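PDB 5IMW: intermedilysin from Streptococcus intermedius, which probably lyses host cells by binding cholesterol-containing membranes, changing shape and inserting as an oligomeric, pore-forming complex. Local coordinates for residues Tyr442-Arg453 against His463-Val471. Residues are numbered along the deposited sequence; the frame is centred on the assembly and turned at random.
Sequences YSKNDLPLVPQR and HPQFEDKVV
At one edge of a beta sandwich, the C-terminal membrane-binding domain of the cholesterol-dependent cytolysins, Y442, V450, Q452 and R453 meet F466, D468, V470 and V471. Strand 439-444 is an outermost strand of one sheet and strand 464-470, near the chain's end, an outermost strand of the other; the connection between 444 and 453 passes from sheet to sheet. The side chain of Y442 starts out toward 463-471, and with CG anti to the backbone N (chi1 178°) the ring edge comes beside F466, CD2 of Y442 lying 3.4 Å from CE2 of F466. The rings meet rim to rim, planes 70° apart, neither over the other's face. The phenol brings an apolar rim to F466 and a polar end to the carboxylate, with OH of Y442 2.7 Å from OD2 of D468. OD1 of D468 lies at the edge of the R453 guanidinium, near its plane, in a long salt bridge to NH1 of R453 (3.7 Å), and nearer still to CD of R453 (3.2 Å). The arginine chain bends at chi2 and chi3, which swings its head back over its own connection, and there NH2 of R453 donates to O of P448 at 3.2 Å. L447 CD2 and V470 CG2 lie over opposite faces of the guanidinium, both offset toward the rim. R453 and V470 also form an antiparallel, non-hydrogen-bonded pair, which puts both side chains on the same face of their sheet. Beyond them V450, a compact branched residue, sets CG1 3.5 Å from CG1 of V470. At the chain's last residue, N of V471 gives an almost straight hydrogen bond (177° at the hydrogen) to O of Q452, 3.1 Å away.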
# COMPACT_ATOMS: atom_id res chain seq x y z
N TYR A 442 -5.57 -31.41 -32.66
CA TYR A 442 -5.25 -30.48 -31.59
C TYR A 442 -4.80 -29.17 -32.20
O TYR A 442 -4.18 -29.14 -33.27
CB TYR A 442 -4.18 -31.03 -30.64
CG TYR A 442 -3.76 -30.11 -29.51
CD1 TYR A 442 -2.79 -29.14 -29.70
CD2 TYR A 442 -4.31 -30.23 -28.24
CE1 TYR A 442 -2.39 -28.30 -28.67
CE2 TYR A 442 -3.92 -29.40 -27.20
CZ TYR A 442 -2.96 -28.44 -27.42
OH TYR A 442 -2.56 -27.62 -26.38
N SER A 443 -5.11 -28.09 -31.50
CA SER A 443 -4.73 -26.76 -31.91
C SER A 443 -4.71 -25.83 -30.71
O SER A 443 -5.66 -25.80 -29.93
CB SER A 443 -5.71 -26.21 -32.95
OG SER A 443 -5.29 -24.93 -33.36
N LYS A 444 -3.62 -25.06 -30.58
CA LYS A 444 -3.48 -24.05 -29.54
C LYS A 444 -2.67 -22.88 -30.09
O LYS A 444 -1.97 -23.00 -31.10
CB LYS A 444 -2.79 -24.62 -28.29
CG LYS A 444 -3.47 -24.20 -27.00
CD LYS A 444 -4.65 -25.09 -26.69
CE LYS A 444 -5.71 -24.36 -25.88
NZ LYS A 444 -6.77 -25.28 -25.37
N ASN A 445 -2.76 -21.74 -29.39
CA ASN A 445 -2.09 -20.51 -29.79
C ASN A 445 -1.49 -19.82 -28.57
O ASN A 445 -2.02 -19.90 -27.46
CB ASN A 445 -3.07 -19.54 -30.49
CG ASN A 445 -3.64 -20.12 -31.77
OD1 ASN A 445 -4.49 -21.00 -31.74
ND2 ASN A 445 -3.19 -19.60 -32.91
N ASP A 446 -0.36 -19.14 -28.80
CA ASP A 446 0.32 -18.36 -27.76
C ASP A 446 0.57 -19.22 -26.52
O ASP A 446 0.22 -18.85 -25.39
CB ASP A 446 -0.47 -17.10 -27.41
CG ASP A 446 0.40 -15.99 -26.84
OD1 ASP A 446 0.91 -16.14 -25.71
OD2 ASP A 446 0.55 -14.95 -27.51
N LEU A 447 1.18 -20.38 -26.73
CA LEU A 447 1.50 -21.25 -25.61
C LEU A 447 2.64 -20.64 -24.80
O LEU A 447 3.68 -20.28 -25.36
CB LEU A 447 1.90 -22.64 -26.10
CG LEU A 447 0.77 -23.61 -26.46
CD1 LEU A 447 1.36 -24.92 -26.96
CD2 LEU A 447 -0.15 -23.86 -25.27
N PRO A 448 2.49 -20.48 -23.48
CA PRO A 448 3.58 -19.91 -22.68
C PRO A 448 4.85 -20.73 -22.82
O PRO A 448 4.82 -21.94 -23.06
CB PRO A 448 3.04 -19.95 -21.25
CG PRO A 448 1.56 -20.01 -21.39
CD PRO A 448 1.30 -20.77 -22.65
N LEU A 449 5.99 -20.05 -22.67
CA LEU A 449 7.30 -20.70 -22.78
C LEU A 449 7.66 -21.32 -21.44
O LEU A 449 8.37 -20.75 -20.61
CB LEU A 449 8.35 -19.70 -23.23
CG LEU A 449 9.76 -20.26 -23.35
CD1 LEU A 449 10.25 -20.20 -24.78
CD2 LEU A 449 10.71 -19.52 -22.42
N VAL A 450 7.15 -22.53 -21.22
CA VAL A 450 7.43 -23.29 -20.00
C VAL A 450 8.79 -23.95 -20.17
O VAL A 450 9.17 -24.28 -21.30
CB VAL A 450 6.34 -24.33 -19.73
CG1 VAL A 450 6.43 -24.85 -18.31
CG2 VAL A 450 4.95 -23.76 -20.00
N PRO A 451 9.56 -24.16 -19.10
CA PRO A 451 10.83 -24.90 -19.25
C PRO A 451 10.70 -26.19 -20.03
O PRO A 451 11.67 -26.60 -20.69
CB PRO A 451 11.26 -25.15 -17.80
CG PRO A 451 10.10 -24.70 -16.93
CD PRO A 451 9.42 -23.65 -17.73
N GLN A 452 9.55 -26.85 -20.00
CA GLN A 452 9.39 -28.11 -20.72
C GLN A 452 7.91 -28.43 -20.87
O GLN A 452 7.18 -28.48 -19.87
CB GLN A 452 10.10 -29.26 -19.99
CG GLN A 452 10.29 -30.51 -20.84
CD GLN A 452 11.48 -30.41 -21.78
OE1 GLN A 452 12.55 -29.93 -21.39
NE2 GLN A 452 11.30 -30.86 -23.01
N ARG A 453 7.47 -28.63 -22.11
CA ARG A 453 6.12 -29.08 -22.40
C ARG A 453 6.19 -30.18 -23.45
O ARG A 453 6.89 -30.04 -24.45
CB ARG A 453 5.24 -27.91 -22.89
CG ARG A 453 4.17 -28.27 -23.93
CD ARG A 453 2.90 -27.48 -23.72
NE ARG A 453 3.14 -26.11 -23.29
CZ ARG A 453 2.22 -25.34 -22.70
NH1 ARG A 453 1.00 -25.80 -22.48
NH2 ARG A 453 2.53 -24.10 -22.33
N HIS A 463 -10.16 -43.50 -33.70
CA HIS A 463 -10.20 -42.78 -32.43
C HIS A 463 -8.79 -42.26 -32.13
O HIS A 463 -8.05 -42.85 -31.33
CB HIS A 463 -10.72 -43.69 -31.31
CG HIS A 463 -10.41 -43.21 -29.93
ND1 HIS A 463 -9.17 -43.38 -29.35
CD2 HIS A 463 -11.17 -42.58 -29.01
CE1 HIS A 463 -9.18 -42.88 -28.13
NE2 HIS A 463 -10.39 -42.38 -27.90
N PRO A 464 -8.37 -41.17 -32.78
CA PRO A 464 -7.11 -40.53 -32.40
C PRO A 464 -7.20 -39.91 -31.02
O PRO A 464 -8.20 -39.28 -30.66
CB PRO A 464 -6.91 -39.46 -33.48
CG PRO A 464 -7.73 -39.91 -34.63
CD PRO A 464 -8.91 -40.61 -34.03
N GLN A 465 -6.14 -40.09 -30.23
CA GLN A 465 -6.03 -39.52 -28.90
C GLN A 465 -4.72 -38.75 -28.81
O GLN A 465 -3.86 -38.84 -29.69
CB GLN A 465 -6.12 -40.59 -27.81
CG GLN A 465 -7.32 -40.44 -26.87
CD GLN A 465 -7.10 -39.36 -25.83
OE1 GLN A 465 -6.47 -38.34 -26.09
NE2 GLN A 465 -7.61 -39.60 -24.62
N PHE A 466 -4.56 -38.01 -27.72
CA PHE A 466 -3.51 -36.99 -27.64
C PHE A 466 -3.35 -36.54 -26.20
O PHE A 466 -4.16 -36.88 -25.32
CB PHE A 466 -3.82 -35.80 -28.56
CG PHE A 466 -5.07 -35.04 -28.19
CD1 PHE A 466 -6.15 -35.64 -27.55
CD2 PHE A 466 -5.17 -33.70 -28.51
CE1 PHE A 466 -7.28 -34.91 -27.23
CE2 PHE A 466 -6.29 -32.97 -28.20
CZ PHE A 466 -7.35 -33.58 -27.56
N GLU A 467 -2.29 -35.76 -25.96
CA GLU A 467 -1.96 -35.30 -24.62
C GLU A 467 -1.16 -34.01 -24.71
O GLU A 467 -0.36 -33.82 -25.63
CB GLU A 467 -1.14 -36.35 -23.86
CG GLU A 467 -0.82 -35.99 -22.41
CD GLU A 467 0.32 -36.81 -21.83
OE1 GLU A 467 1.35 -36.95 -22.51
OE2 GLU A 467 0.18 -37.30 -20.69
N ASP A 468 -1.40 -33.11 -23.76
CA ASP A 468 -0.58 -31.93 -23.54
C ASP A 468 -0.20 -31.92 -22.06
O ASP A 468 -1.08 -31.92 -21.20
CB ASP A 468 -1.32 -30.65 -23.92
CG ASP A 468 -0.45 -29.41 -23.82
OD1 ASP A 468 0.49 -29.41 -22.99
OD2 ASP A 468 -0.70 -28.44 -24.56
N LYS A 469 1.11 -31.90 -21.78
CA LYS A 469 1.60 -32.03 -20.42
C LYS A 469 2.68 -30.99 -20.16
O LYS A 469 3.20 -30.37 -21.09
CB LYS A 469 2.13 -33.45 -20.15
CG LYS A 469 2.33 -33.77 -18.69
CD LYS A 469 1.97 -35.22 -18.39
CE LYS A 469 2.19 -35.56 -16.93
NZ LYS A 469 3.63 -35.72 -16.59
N VAL A 470 3.01 -30.81 -18.89
CA VAL A 470 3.90 -29.74 -18.46
C VAL A 470 4.75 -30.24 -17.30
O VAL A 470 4.28 -30.98 -16.44
CB VAL A 470 3.09 -28.48 -18.04
CG1 VAL A 470 4.04 -27.36 -17.64
CG2 VAL A 470 2.17 -28.02 -19.17
N VAL A 471 6.02 -29.84 -17.30
CA VAL A 471 6.91 -30.05 -16.16
C VAL A 471 8.07 -29.08 -16.25
O VAL A 471 8.01 -27.97 -15.72
CB VAL A 471 7.43 -31.50 -16.08
CG1 VAL A 471 6.68 -32.28 -15.01
CG2 VAL A 471 7.34 -32.20 -17.43